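Local coordinates for protein thiosulfate sulfurtransferase TUM1 (Saccharomyces cerevisiae, PDB 3UTN) that accepts persulfide sulfur from the cysteine desulfurase NFS1 and passes it to UBA4 for 2-thiolation of the wobble uridine of tRNAs, at residues A40-H45 and D113-V118; V142-N147 and K248-A253; R223-S228 and W313-G318. One frame throughout, in Å; residues are numbered along the deposited sequence.

Contact 1: A40-H45 and D113-V118; sequences ASEKVH and DDILVV
At the edge of the H45 ring, in its plane, lies D113 OD2. V44 CG1 lies over one face of the ring, toward the rim. I115 CD1 comes near the ring obliquely. H45 ND1 donates to D113 OD2 at 2.7 Å, and the bond is nearly straight at 169°. The donor reaches OD2 on the syn side from outside the carboxylate plane. The ring and carboxylate planes are 62° apart. D113 OD1 also forms a salt bridge with K141, so the carboxylate faces two basic groups. This may favour its ionised form.

The contact belongs to the N-terminal rhodanese domain. It joins the loop between helix 32-41 and strand 47-51 to the start of strand 115-119, next to 47-51 in the parallel sheet. I115 CG1 lies 3.6 Å from H45 CB, and I115 CD1 lies 3.4 Å from E42 OE1.

The loop is braced from within by E42. E42 OE2 accepts from V44 N at 3.2 Å and from H45 N at 2.6 Å. The two donors approach from opposite faces of the carboxylate.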
ATOM      1  N   ALA A  40      17.661  -9.211 -15.347  1.00 22.57           N
ATOM      2  CA  ALA A  40      18.669  -9.634 -16.300  1.00 23.02           C
ATOM      3  C   ALA A  40      20.032  -9.077 -15.940  1.00 23.41           C
ATOM      4  O   ALA A  40      21.041  -9.747 -16.106  1.00 23.57           O
ATOM      5  CB  ALA A  40      18.275  -9.204 -17.696  1.00 22.36           C
ATOM      6  N   SER A  41      20.052  -7.845 -15.443  1.00 24.82           N
ATOM      7  CA  SER A  41      21.301  -7.149 -15.185  1.00 25.80           C
ATOM      8  C   SER A  41      21.864  -7.491 -13.821  1.00 27.17           C
ATOM      9  O   SER A  41      23.046  -7.273 -13.561  1.00 27.31           O
ATOM     10  CB  SER A  41      21.095  -5.646 -15.299  1.00 26.33           C
ATOM     11  OG  SER A  41      20.473  -5.337 -16.529  1.00 27.34           O
ATOM     12  N   GLU A  42      21.023  -8.037 -12.953  1.00 27.83           N
ATOM     13  CA  GLU A  42      21.431  -8.255 -11.580  1.00 30.26           C
ATOM     14  C   GLU A  42      22.508  -9.309 -11.445  1.00 31.16           C
ATOM     15  O   GLU A  42      22.338 -10.445 -11.875  1.00 31.75           O
ATOM     16  CB  GLU A  42      20.242  -8.593 -10.693  1.00 30.68           C
ATOM     17  CG  GLU A  42      20.536  -8.411  -9.218  1.00 31.01           C
ATOM     18  CD  GLU A  42      21.138  -7.058  -8.898  1.00 31.63           C
ATOM     19  OE1 GLU A  42      20.626  -6.039  -9.405  1.00 32.35           O
ATOM     20  OE2 GLU A  42      22.128  -7.015  -8.138  1.00 32.02           O
ATOM     21  N   LYS A  43      23.619  -8.910 -10.842  1.00 33.10           N
ATOM     22  CA  LYS A  43      24.750  -9.800 -10.642  1.00 34.62           C
ATOM     23  C   LYS A  43      25.017  -9.989  -9.159  1.00 34.76           C
ATOM     24  O   LYS A  43      25.616 -10.983  -8.755  1.00 36.07           O
ATOM     25  CB  LYS A  43      25.995  -9.231 -11.322  1.00 35.77           C
ATOM     26  CG  LYS A  43      25.875  -9.089 -12.829  1.00 36.74           C
ATOM     27  CD  LYS A  43      27.088  -8.375 -13.410  1.00 38.44           C
ATOM     28  CE  LYS A  43      27.164  -8.546 -14.920  1.00 38.92           C
ATOM     29  NZ  LYS A  43      27.359  -9.975 -15.300  1.00 39.31           N
ATOM     30  N   VAL A  44      24.559  -9.034  -8.354  1.00 34.85           N
ATOM     31  CA  VAL A  44      24.887  -9.000  -6.930  1.00 34.56           C
ATOM     32  C   VAL A  44      23.719  -9.462  -6.067  1.00 34.02           C
ATOM     33  O   VAL A  44      23.872 -10.357  -5.232  1.00 34.28           O
ATOM     34  CB  VAL A  44      25.354  -7.590  -6.489  1.00 34.96           C
ATOM     35  CG1 VAL A  44      25.665  -7.553  -4.997  1.00 35.51           C
ATOM     36  CG2 VAL A  44      26.576  -7.156  -7.287  1.00 34.86           C
ATOM     37  N   HIS A  45      22.554  -8.856  -6.281  1.00 31.84           N
ATOM     38  CA  HIS A  45      21.417  -9.048  -5.391  1.00 30.83           C
ATOM     39  C   HIS A  45      20.437 -10.038  -5.909  1.00 29.42           C
ATOM     40  O   HIS A  45      20.077 -10.021  -7.078  1.00 29.49           O
ATOM     41  CB  HIS A  45      20.698  -7.728  -5.150  1.00 31.03           C
ATOM     42  CG  HIS A  45      21.612  -6.594  -4.766  1.00 31.75           C
ATOM     43  ND1 HIS A  45      22.328  -6.600  -3.633  1.00 31.81           N
ATOM     44  CD2 HIS A  45      21.889  -5.386  -5.402  1.00 32.38           C
ATOM     45  CE1 HIS A  45      23.039  -5.465  -3.545  1.00 32.67           C
ATOM     46  NE2 HIS A  45      22.765  -4.718  -4.629  1.00 33.58           N
ATOM     47  N   ASP A 113      19.486  -8.538   1.622  1.00 26.67           N
ATOM     48  CA  ASP A 113      20.060  -8.045   0.381  1.00 28.00           C
ATOM     49  C   ASP A 113      19.138  -8.219  -0.815  1.00 26.36           C
ATOM     50  O   ASP A 113      19.419  -7.703  -1.892  1.00 25.96           O
ATOM     51  CB  ASP A 113      21.398  -8.718   0.088  1.00 30.32           C
ATOM     52  CG  ASP A 113      22.172  -7.997  -0.987  1.00 33.34           C
ATOM     53  OD1 ASP A 113      22.317  -6.760  -0.871  1.00 34.93           O
ATOM     54  OD2 ASP A 113      22.622  -8.654  -1.953  1.00 35.48           O
ATOM     55  N   ASP A 114      18.049  -8.957  -0.627  1.00 25.85           N
ATOM     56  CA  ASP A 114      17.122  -9.210  -1.714  1.00 25.14           C
ATOM     57  C   ASP A 114      16.592  -7.921  -2.271  1.00 23.71           C
ATOM     58  O   ASP A 114      16.218  -7.019  -1.534  1.00 23.91           O
ATOM     59  CB  ASP A 114      15.937 -10.039  -1.247  1.00 26.13           C
ATOM     60  CG  ASP A 114      16.299 -11.467  -0.994  1.00 26.96           C
ATOM     61  OD1 ASP A 114      17.357 -11.916  -1.472  1.00 28.35           O
ATOM     62  OD2 ASP A 114      15.504 -12.151  -0.332  1.00 27.07           O
ATOM     63  N   ILE A 115      16.569  -7.832  -3.587  1.00 23.47           N
ATOM     64  CA  ILE A 115      15.763  -6.820  -4.218  1.00 22.49           C
ATOM     65  C   ILE A 115      14.358  -7.404  -4.223  1.00 21.62           C
ATOM     66  O   ILE A 115      14.094  -8.417  -4.867  1.00 21.79           O
ATOM     67  CB  ILE A 115      16.223  -6.533  -5.645  1.00 22.54           C
ATOM     68  CG1 ILE A 115      17.611  -5.896  -5.636  1.00 23.13           C
ATOM     69  CG2 ILE A 115      15.214  -5.636  -6.332  1.00 22.56           C
ATOM     70  CD1 ILE A 115      18.231  -5.760  -7.009  1.00 24.41           C
ATOM     71  N   LEU A 116      13.474  -6.787  -3.461  1.00 20.53           N
ATOM     72  CA  LEU A 116      12.118  -7.258  -3.417  1.00 20.22           C
ATOM     73  C   LEU A 116      11.343  -6.482  -4.430  1.00 19.09           C
ATOM     74  O   LEU A 116      11.381  -5.261  -4.465  1.00 20.06           O
ATOM     75  CB  LEU A 116      11.516  -7.108  -2.028  1.00 20.36           C
ATOM     76  CG  LEU A 116      12.278  -7.901  -0.966  1.00 20.29           C
ATOM     77  CD1 LEU A 116      11.667  -7.640   0.395  1.00 20.89           C
ATOM     78  CD2 LEU A 116      12.300  -9.390  -1.272  1.00 20.60           C
ATOM     79  N   VAL A 117      10.682  -7.204  -5.305  1.00 18.52           N
ATOM     80  CA  VAL A 117       9.877  -6.546  -6.288  1.00 17.49           C
ATOM     81  C   VAL A 117       8.461  -6.967  -6.024  1.00 16.92           C
ATOM     82  O   VAL A 117       8.053  -8.084  -6.308  1.00 16.66           O
ATOM     83  CB  VAL A 117      10.321  -6.844  -7.718  1.00 17.73           C
ATOM     84  CG1 VAL A 117       9.391  -6.128  -8.678  1.00 17.17           C
ATOM     85  CG2 VAL A 117      11.766  -6.393  -7.919  1.00 17.58           C
ATOM     86  N   VAL A 118       7.713  -6.042  -5.463  1.00 16.70           N
ATOM     87  CA  VAL A 118       6.412  -6.362  -4.981  1.00 16.61           C
ATOM     88  C   VAL A 118       5.434  -6.171  -6.100  1.00 17.03           C
ATOM     89  O   VAL A 118       5.524  -5.230  -6.875  1.00 16.93           O
ATOM     90  CB  VAL A 118       6.022  -5.466  -3.815  1.00 16.39           C
ATOM     91  CG1 VAL A 118       4.667  -5.891  -3.293  1.00 16.34           C
ATOM     92  CG2 VAL A 118       7.072  -5.573  -2.727  1.00 16.49           C
TER

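Contact 2: V142-N147 and K248-A253; sequences VYLLNN and KTYPEA. With DMS (dimethyl sulfoxide), chain B.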
ATOM      1  N   VAL A 142      13.559  -2.365  -2.427  1.00 21.35           N
ATOM      2  CA  VAL A 142      12.195  -2.754  -2.594  1.00 20.43           C
ATOM      3  C   VAL A 142      11.668  -2.017  -3.792  1.00 20.40           C
ATOM      4  O   VAL A 142      11.798  -0.798  -3.918  1.00 19.86           O
ATOM      5  CB  VAL A 142      11.325  -2.428  -1.372  1.00 20.65           C
ATOM      6  CG1 VAL A 142       9.919  -2.977  -1.577  1.00 20.21           C
ATOM      7  CG2 VAL A 142      11.934  -3.011  -0.108  1.00 20.56           C
ATOM      8  N   TYR A 143      11.076  -2.786  -4.677  1.00 19.58           N
ATOM      9  CA  TYR A 143      10.418  -2.214  -5.801  1.00 20.02           C
ATOM     10  C   TYR A 143       8.993  -2.618  -5.744  1.00 19.57           C
ATOM     11  O   TYR A 143       8.643  -3.671  -5.215  1.00 19.10           O
ATOM     12  CB  TYR A 143      11.053  -2.700  -7.082  1.00 20.70           C
ATOM     13  CG  TYR A 143      12.436  -2.158  -7.266  1.00 21.99           C
ATOM     14  CD1 TYR A 143      12.643  -0.940  -7.899  1.00 22.40           C
ATOM     15  CD2 TYR A 143      13.538  -2.855  -6.791  1.00 22.50           C
ATOM     16  CE1 TYR A 143      13.916  -0.433  -8.074  1.00 23.61           C
ATOM     17  CE2 TYR A 143      14.816  -2.358  -6.962  1.00 23.80           C
ATOM     18  CZ  TYR A 143      14.996  -1.149  -7.604  1.00 24.14           C
ATOM     19  OH  TYR A 143      16.265  -0.654  -7.763  1.00 25.49           O
ATOM     20  N   LEU A 144       8.164  -1.742  -6.266  1.00 19.00           N
ATOM     21  CA  LEU A 144       6.797  -2.059  -6.445  1.00 18.44           C
ATOM     22  C   LEU A 144       6.688  -2.219  -7.924  1.00 18.44           C
ATOM     23  O   LEU A 144       6.874  -1.262  -8.670  1.00 18.48           O
ATOM     24  CB  LEU A 144       5.927  -0.912  -5.976  1.00 18.30           C
ATOM     25  CG  LEU A 144       4.448  -1.156  -6.197  1.00 18.28           C
ATOM     26  CD1 LEU A 144       4.050  -2.406  -5.438  1.00 17.65           C
ATOM     27  CD2 LEU A 144       3.668   0.054  -5.735  1.00 18.26           C
ATOM     28  N   LEU A 145       6.428  -3.445  -8.353  1.00 18.33           N
ATOM     29  CA  LEU A 145       6.240  -3.671  -9.755  1.00 18.63           C
ATOM     30  C   LEU A 145       5.025  -2.884 -10.147  1.00 18.75           C
ATOM     31  O   LEU A 145       3.982  -2.957  -9.498  1.00 19.14           O
ATOM     32  CB  LEU A 145       6.043  -5.142 -10.073  1.00 18.08           C
ATOM     33  CG  LEU A 145       5.851  -5.398 -11.569  1.00 17.51           C
ATOM     34  CD1 LEU A 145       7.142  -5.165 -12.334  1.00 17.49           C
ATOM     35  CD2 LEU A 145       5.359  -6.808 -11.764  1.00 17.63           C
ATOM     36  N   ASN A 146       5.172  -2.115 -11.209  1.00 19.33           N
ATOM     37  CA  ASN A 146       4.090  -1.309 -11.672  1.00 19.27           C
ATOM     38  C   ASN A 146       3.655  -1.659 -13.092  1.00 19.48           C
ATOM     39  O   ASN A 146       4.118  -1.068 -14.048  1.00 20.28           O
ATOM     40  CB  ASN A 146       4.443   0.165 -11.575  1.00 19.87           C
ATOM     41  CG  ASN A 146       3.268   1.036 -11.882  1.00 19.95           C
ATOM     42  OD1 ASN A 146       2.130   0.678 -11.570  1.00 19.80           O
ATOM     43  ND2 ASN A 146       3.519   2.173 -12.520  1.00 20.51           N
ATOM     44  N   ASN A 147       2.781  -2.639 -13.228  1.00 19.27           N
ATOM     45  CA  ASN A 147       2.368  -3.501 -12.144  1.00 19.53           C
ATOM     46  C   ASN A 147       2.261  -4.875 -12.751  1.00 19.53           C
ATOM     47  O   ASN A 147       2.567  -5.059 -13.930  1.00 18.91           O
ATOM     48  CB  ASN A 147       1.033  -3.057 -11.544  1.00 19.86           C
ATOM     49  CG  ASN A 147      -0.076  -2.961 -12.574  1.00 20.22           C
ATOM     50  OD1 ASN A 147       0.053  -3.432 -13.700  1.00 21.02           O
ATOM     51  ND2 ASN A 147      -1.178  -2.348 -12.185  1.00 20.31           N
ATOM     52  N   LYS A 248      -4.538  -0.381 -13.710  1.00 27.45           N
ATOM     53  CA  LYS A 248      -4.259  -0.126 -12.297  1.00 26.57           C
ATOM     54  C   LYS A 248      -2.792   0.200 -12.050  1.00 24.54           C
ATOM     55  O   LYS A 248      -2.312   0.120 -10.927  1.00 23.18           O
ATOM     56  CB  LYS A 248      -4.711  -1.301 -11.418  1.00 27.91           C
ATOM     57  CG  LYS A 248      -6.162  -1.708 -11.604  1.00 30.26           C
ATOM     58  CD  LYS A 248      -7.085  -0.526 -11.371  1.00 32.49           C
ATOM     59  CE  LYS A 248      -8.537  -0.908 -11.596  1.00 34.46           C
ATOM     60  NZ  LYS A 248      -9.378   0.321 -11.594  1.00 37.17           N
ATOM     61  N   THR A 249      -2.075   0.560 -13.107  1.00 23.48           N
ATOM     62  CA  THR A 249      -0.711   0.998 -12.927  1.00 22.98           C
ATOM     63  C   THR A 249      -0.753   2.373 -12.320  1.00 22.55           C
ATOM     64  O   THR A 249      -1.691   3.147 -12.546  1.00 22.85           O
ATOM     65  CB  THR A 249       0.074   1.124 -14.239  1.00 23.32           C
ATOM     66  OG1 THR A 249      -0.711   1.850 -15.192  1.00 24.02           O
ATOM     67  CG2 THR A 249       0.435  -0.237 -14.778  1.00 23.27           C
ATOM     68  N   TYR A 250       0.265   2.666 -11.537  1.00 22.01           N
ATOM     69  CA  TYR A 250       0.552   4.032 -11.226  1.00 22.46           C
ATOM     70  C   TYR A 250       0.994   4.653 -12.516  1.00 23.22           C
ATOM     71  O   TYR A 250       1.773   4.050 -13.251  1.00 22.78           O
ATOM     72  CB  TYR A 250       1.687   4.120 -10.249  1.00 21.57           C
ATOM     73  CG  TYR A 250       1.276   3.763  -8.871  1.00 21.10           C
ATOM     74  CD1 TYR A 250       0.513   4.641  -8.112  1.00 20.70           C
ATOM     75  CD2 TYR A 250       1.652   2.549  -8.315  1.00 20.65           C
ATOM     76  CE1 TYR A 250       0.127   4.311  -6.833  1.00 20.87           C
ATOM     77  CE2 TYR A 250       1.287   2.217  -7.031  1.00 20.66           C
ATOM     78  CZ  TYR A 250       0.523   3.098  -6.302  1.00 20.57           C
ATOM     79  OH  TYR A 250       0.161   2.767  -5.040  1.00 20.41           O
ATOM     80  N   PRO A 251       0.478   5.848 -12.809  1.00 24.52           N
ATOM     81  CA  PRO A 251       0.996   6.599 -13.933  1.00 25.41           C
ATOM     82  C   PRO A 251       2.481   6.801 -13.735  1.00 25.94           C
ATOM     83  O   PRO A 251       2.977   6.708 -12.610  1.00 24.74           O
ATOM     84  CB  PRO A 251       0.267   7.934 -13.821  1.00 25.57           C
ATOM     85  CG  PRO A 251      -1.010   7.591 -13.150  1.00 25.30           C
ATOM     86  CD  PRO A 251      -0.655   6.524 -12.163  1.00 24.54           C
ATOM     87  N   GLU A 252       3.188   7.055 -14.822  1.00 26.52           N
ATOM     88  CA  GLU A 252       4.614   7.288 -14.745  1.00 27.98           C
ATOM     89  C   GLU A 252       4.893   8.496 -13.877  1.00 26.77           C
ATOM     90  O   GLU A 252       4.097   9.429 -13.832  1.00 26.50           O
ATOM     91  CB  GLU A 252       5.196   7.476 -16.142  1.00 29.42           C
ATOM     92  CG  GLU A 252       5.162   6.196 -16.961  1.00 32.51           C
ATOM     93  CD  GLU A 252       5.875   5.054 -16.261  1.00 34.67           C
ATOM     94  OE1 GLU A 252       5.193   4.105 -15.818  1.00 37.66           O
ATOM     95  OE2 GLU A 252       7.114   5.116 -16.129  1.00 36.26           O
ATOM     96  N   ALA A 253       6.011   8.452 -13.164  1.00 26.35           N
ATOM     97  CA  ALA A 253       6.487   9.602 -12.421  1.00 26.83           C
ATOM     98  C   ALA A 253       6.544  10.791 -13.368  1.00 27.02           C
ATOM     99  O   ALA A 253       6.734  10.625 -14.576  1.00 26.26           O
ATOM    100  CB  ALA A 253       7.855   9.321 -11.835  1.00 27.05           C
TER
HETATM  101  S   DMS B 401      14.146   1.192  -3.310  1.00 27.11           S
HETATM  102  O   DMS B 401      14.346   0.207  -2.229  1.00 25.94           O
HETATM  103  C1  DMS B 401      15.325   2.421  -3.145  1.00 27.67           C
HETATM  104  C2  DMS B 401      14.711   0.508  -4.758  1.00 26.49           C
HETATM  105  O   HOH W   1       6.015   2.439 -13.441  1.00 33.38           O
HETATM  106  O   HOH W   2       4.054   0.953 -15.958  1.00 43.73           O
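N146 and Y250 join the two rhodanese domains. N146 follows strand 141-145 of the N-terminal domain, and a cis peptide joins it to N147. Y250 lies in the loop before helix 255-267 of the C-terminal domain.

The tight part is the N146 amide, which holds both backbone polar atoms of Y250. N146 OD1 accepts from Y250 N at 2.7 Å, with a bent N-H...O angle of 144°. N146 ND2 donates to Y250 O at 2.7 Å, and this bond is straighter at 167°. Y250 O sits in the plane of the N146 amide, so the paired bonds limit its rotation. N124 also donates to N146 OD1. Beside this, L144 CD2 packs 3.5 Å from Y250 CE2. The Y250 hydroxyl bonds I290 O.

N147 OD1 caps the next helix at Q150 N and lies 3.4 Å from T249 CG2. N147 ND2 bonds T247 O.

V142 N donates to O of a dimethyl sulfoxide, probably a crystallisation additive, at 2.7 Å. Its C2 lies over one face of the Y143 ring.

The looser side runs toward exposed E252. One water accepts from N146 ND2 at 2.7 Å and donates to E252 OE1 at 3.0 Å.

Contact 3: R223-S228 and W313-G318; sequences RSDIPS and WVLKSG
I226 and P227 pack against V314 and L315 near the C-terminal end of helix 309-317. The contact lies within the C-terminal rhodanese domain, the one that carries the catalytic cysteine. It ties the loop between helix 212-216 and strand 234-236 to the last turn of that helix.

Apolar packing carries the contact across the segments. I226 sends out two branches. I226 CG2 meets V314 CG2 at 3.6 Å, the two side chains sliding past each other in opposite directions. I226 CD1 goes to the neighbouring leucine and lies 3.3 Å from L315 CG, closer than usual for two carbons. Here CG1 stands anti to the carbonyl carbon (chi1 -55°) and chi2 (-53°) folds CD1 toward the helix. V314 CG1 packs 3.5 Å from P227 CD and also near I226 CD1. I226 also touches W310 and T311, one turn back along the helix.

Hydrogen bonding closes the helix and fastens the loop. G318 N donates to V314 O, and G318 then leaves helical geometry with a positive phi. P227 O accepts from the indole NE1 of W310.

An ion pair within the loop lies beside L315. R223 holds D225 side-on with two nitrogens, one to each carboxylate oxygen. R223 NH2 donates to D225 OD2 at 2.7 Å, almost straight at 174° and in the guanidinium plane. R223 NE donates to D225 OD1 at 2.9 Å, with a more bent angle and OD1 tilted from that plane. This pairing fixes how the two flat groups are turned and leaves the carboxylate beside the leucine methyls. D225 OD2 lies 3.6 Å from L315 CD2.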
ATOM      1  N   ARG A 223     -16.920  -2.685   6.305  1.00 36.96           N
ATOM      2  CA  ARG A 223     -17.053  -3.226   7.653  1.00 38.08           C
ATOM      3  C   ARG A 223     -18.432  -2.952   8.231  1.00 38.45           C
ATOM      4  O   ARG A 223     -19.019  -1.901   7.985  1.00 39.51           O
ATOM      5  CB  ARG A 223     -15.997  -2.631   8.567  1.00 38.08           C
ATOM      6  CG  ARG A 223     -14.597  -3.130   8.286  1.00 38.73           C
ATOM      7  CD  ARG A 223     -13.634  -2.566   9.306  1.00 38.63           C
ATOM      8  NE  ARG A 223     -13.972  -2.960  10.676  1.00 38.98           N
ATOM      9  CZ  ARG A 223     -13.308  -3.866  11.386  1.00 39.04           C
ATOM     10  NH1 ARG A 223     -12.262  -4.496  10.866  1.00 39.53           N
ATOM     11  NH2 ARG A 223     -13.687  -4.142  12.622  1.00 39.32           N
ATOM     12  N   SER A 224     -18.932  -3.906   9.011  1.00 39.06           N
ATOM     13  CA  SER A 224     -20.279  -3.841   9.575  1.00 39.74           C
ATOM     14  C   SER A 224     -20.348  -2.989  10.836  1.00 39.34           C
ATOM     15  O   SER A 224     -21.402  -2.448  11.166  1.00 40.59           O
ATOM     16  CB  SER A 224     -20.792  -5.252   9.873  1.00 39.00           C
ATOM     17  OG  SER A 224     -19.824  -5.997  10.597  1.00 39.16           O
ATOM     18  N   ASP A 225     -19.224  -2.885  11.538  1.00 38.30           N
ATOM     19  CA  ASP A 225     -19.157  -2.180  12.813  1.00 37.00           C
ATOM     20  C   ASP A 225     -18.823  -0.705  12.624  1.00 36.64           C
ATOM     21  O   ASP A 225     -18.881   0.080  13.571  1.00 36.88           O
ATOM     22  CB  ASP A 225     -18.117  -2.840  13.724  1.00 37.44           C
ATOM     23  CG  ASP A 225     -16.730  -2.898  13.093  1.00 38.28           C
ATOM     24  OD1 ASP A 225     -16.628  -2.949  11.846  1.00 38.65           O
ATOM     25  OD2 ASP A 225     -15.738  -2.901  13.849  1.00 38.84           O
ATOM     26  N   ILE A 226     -18.485  -0.342  11.390  1.00 35.65           N
ATOM     27  CA  ILE A 226     -17.927   0.967  11.080  1.00 35.03           C
ATOM     28  C   ILE A 226     -18.856   1.734  10.160  1.00 32.55           C
ATOM     29  O   ILE A 226     -19.152   1.278   9.059  1.00 33.55           O
ATOM     30  CB  ILE A 226     -16.540   0.841  10.400  1.00 35.63           C
ATOM     31  CG1 ILE A 226     -15.576   0.018  11.255  1.00 37.54           C
ATOM     32  CG2 ILE A 226     -15.926   2.205  10.138  1.00 36.04           C
ATOM     33  CD1 ILE A 226     -15.442   0.504  12.681  1.00 37.23           C
ATOM     34  N   PRO A 227     -19.331   2.902  10.612  1.00 30.54           N
ATOM     35  CA  PRO A 227     -19.996   3.780   9.670  1.00 29.03           C
ATOM     36  C   PRO A 227     -18.958   4.379   8.742  1.00 28.32           C
ATOM     37  O   PRO A 227     -17.777   4.441   9.085  1.00 26.28           O
ATOM     38  CB  PRO A 227     -20.583   4.877  10.560  1.00 29.19           C
ATOM     39  CG  PRO A 227     -19.767   4.846  11.802  1.00 29.44           C
ATOM     40  CD  PRO A 227     -19.371   3.419  11.989  1.00 29.57           C
ATOM     41  N   SER A 228     -19.399   4.815   7.573  1.00 27.39           N
ATOM     42  CA  SER A 228     -18.516   5.520   6.675  1.00 27.51           C
ATOM     43  C   SER A 228     -18.448   6.986   7.082  1.00 26.91           C
ATOM     44  O   SER A 228     -18.808   7.353   8.200  1.00 26.43           O
ATOM     45  CB  SER A 228     -18.981   5.360   5.234  1.00 27.98           C
ATOM     46  OG  SER A 228     -20.314   5.804   5.084  1.00 29.83           O
ATOM     47  N   TRP A 313      -9.934   4.758  13.190  1.00 25.91           N
ATOM     48  CA  TRP A 313     -10.432   6.085  13.469  1.00 26.40           C
ATOM     49  C   TRP A 313     -11.784   6.029  14.109  1.00 26.92           C
ATOM     50  O   TRP A 313     -11.987   6.582  15.184  1.00 26.68           O
ATOM     51  CB  TRP A 313     -10.527   6.923  12.210  1.00 25.82           C
ATOM     52  CG  TRP A 313     -11.033   8.276  12.575  1.00 25.83           C
ATOM     53  CD1 TRP A 313     -12.317   8.772  12.435  1.00 25.88           C
ATOM     54  CD2 TRP A 313     -10.279   9.337  13.235  1.00 25.70           C
ATOM     55  NE1 TRP A 313     -12.397  10.047  12.918  1.00 26.04           N
ATOM     56  CE2 TRP A 313     -11.209  10.444  13.416  1.00 26.05           C
ATOM     57  CE3 TRP A 313      -8.963   9.480  13.658  1.00 25.87           C
ATOM     58  CZ2 TRP A 313     -10.821  11.636  13.998  1.00 25.52           C
ATOM     59  CZ3 TRP A 313      -8.585  10.682  14.249  1.00 26.19           C
ATOM     60  CH2 TRP A 313      -9.497  11.729  14.418  1.00 25.55           C
ATOM     61  N   VAL A 314     -12.716   5.367  13.435  1.00 27.60           N
ATOM     62  CA  VAL A 314     -14.081   5.234  13.917  1.00 29.43           C
ATOM     63  C   VAL A 314     -14.119   4.520  15.253  1.00 30.43           C
ATOM     64  O   VAL A 314     -14.717   5.016  16.212  1.00 31.65           O
ATOM     65  CB  VAL A 314     -14.952   4.482  12.908  1.00 29.32           C
ATOM     66  CG1 VAL A 314     -16.262   4.039  13.544  1.00 30.08           C
ATOM     67  CG2 VAL A 314     -15.219   5.382  11.728  1.00 30.12           C
ATOM     68  N   LEU A 315     -13.463   3.368  15.311  1.00 30.57           N
ATOM     69  CA  LEU A 315     -13.485   2.534  16.506  1.00 31.07           C
ATOM     70  C   LEU A 315     -12.915   3.242  17.723  1.00 31.03           C
ATOM     71  O   LEU A 315     -13.418   3.076  18.828  1.00 31.46           O
ATOM     72  CB  LEU A 315     -12.752   1.218  16.261  1.00 31.08           C
ATOM     73  CG  LEU A 315     -13.529   0.221  15.400  1.00 31.90           C
ATOM     74  CD1 LEU A 315     -12.688  -1.003  15.082  1.00 32.25           C
ATOM     75  CD2 LEU A 315     -14.834  -0.174  16.081  1.00 33.04           C
ATOM     76  N   LYS A 316     -11.879   4.045  17.514  1.00 30.19           N
ATOM     77  CA  LYS A 316     -11.248   4.750  18.617  1.00 31.01           C
ATOM     78  C   LYS A 316     -11.901   6.097  18.915  1.00 31.05           C
ATOM     79  O   LYS A 316     -11.909   6.541  20.060  1.00 30.93           O
ATOM     80  CB  LYS A 316      -9.756   4.929  18.355  1.00 30.68           C
ATOM     81  CG  LYS A 316      -8.925   3.677  18.575  1.00 31.03           C
ATOM     82  CD  LYS A 316      -7.448   4.009  18.502  1.00 30.98           C
ATOM     83  CE  LYS A 316      -6.569   2.828  18.856  1.00 31.74           C
ATOM     84  NZ  LYS A 316      -5.136   3.157  18.623  1.00 33.44           N
ATOM     85  N   SER A 317     -12.448   6.741  17.887  1.00 31.65           N
ATOM     86  CA  SER A 317     -12.936   8.116  18.009  1.00 32.20           C
ATOM     87  C   SER A 317     -14.427   8.196  18.258  1.00 33.58           C
ATOM     88  O   SER A 317     -14.908   9.139  18.885  1.00 34.01           O
ATOM     89  CB  SER A 317     -12.604   8.914  16.752  1.00 30.79           C
ATOM     90  OG  SER A 317     -11.235   8.796  16.426  1.00 29.52           O
ATOM     91  N   GLY A 318     -15.157   7.214  17.747  1.00 34.41           N
ATOM     92  CA  GLY A 318     -16.604   7.230  17.821  1.00 35.91           C
ATOM     93  C   GLY A 318     -17.206   8.147  16.777  1.00 36.61           C
ATOM     94  O   GLY A 318     -16.478   8.848  16.065  1.00 35.46           O
TER

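In the fold
Contacts 1 and 2 share the parallel sheet of the N-terminal domain, where strands 115-119 and 141-145 are neighbours. Their centres are about 17 Å apart. They touch by probable backbone hydrogen bonds and by I115 CG2 packing 3.3 Å from Y143 CD2. Contact 2 also reaches the C-terminal domain, where contact 3 lies. The centres of contacts 2 and 3 are about 31 Å apart, on opposite sides of the chain's centre. Contact 1 is more remote from contact 3, their centres about 41 Å apart. The side chain of C282, which forms the persulfide, is about 11 Å from that of Y250 and about 10 Å from that of R223. Contact 1 is away from this site.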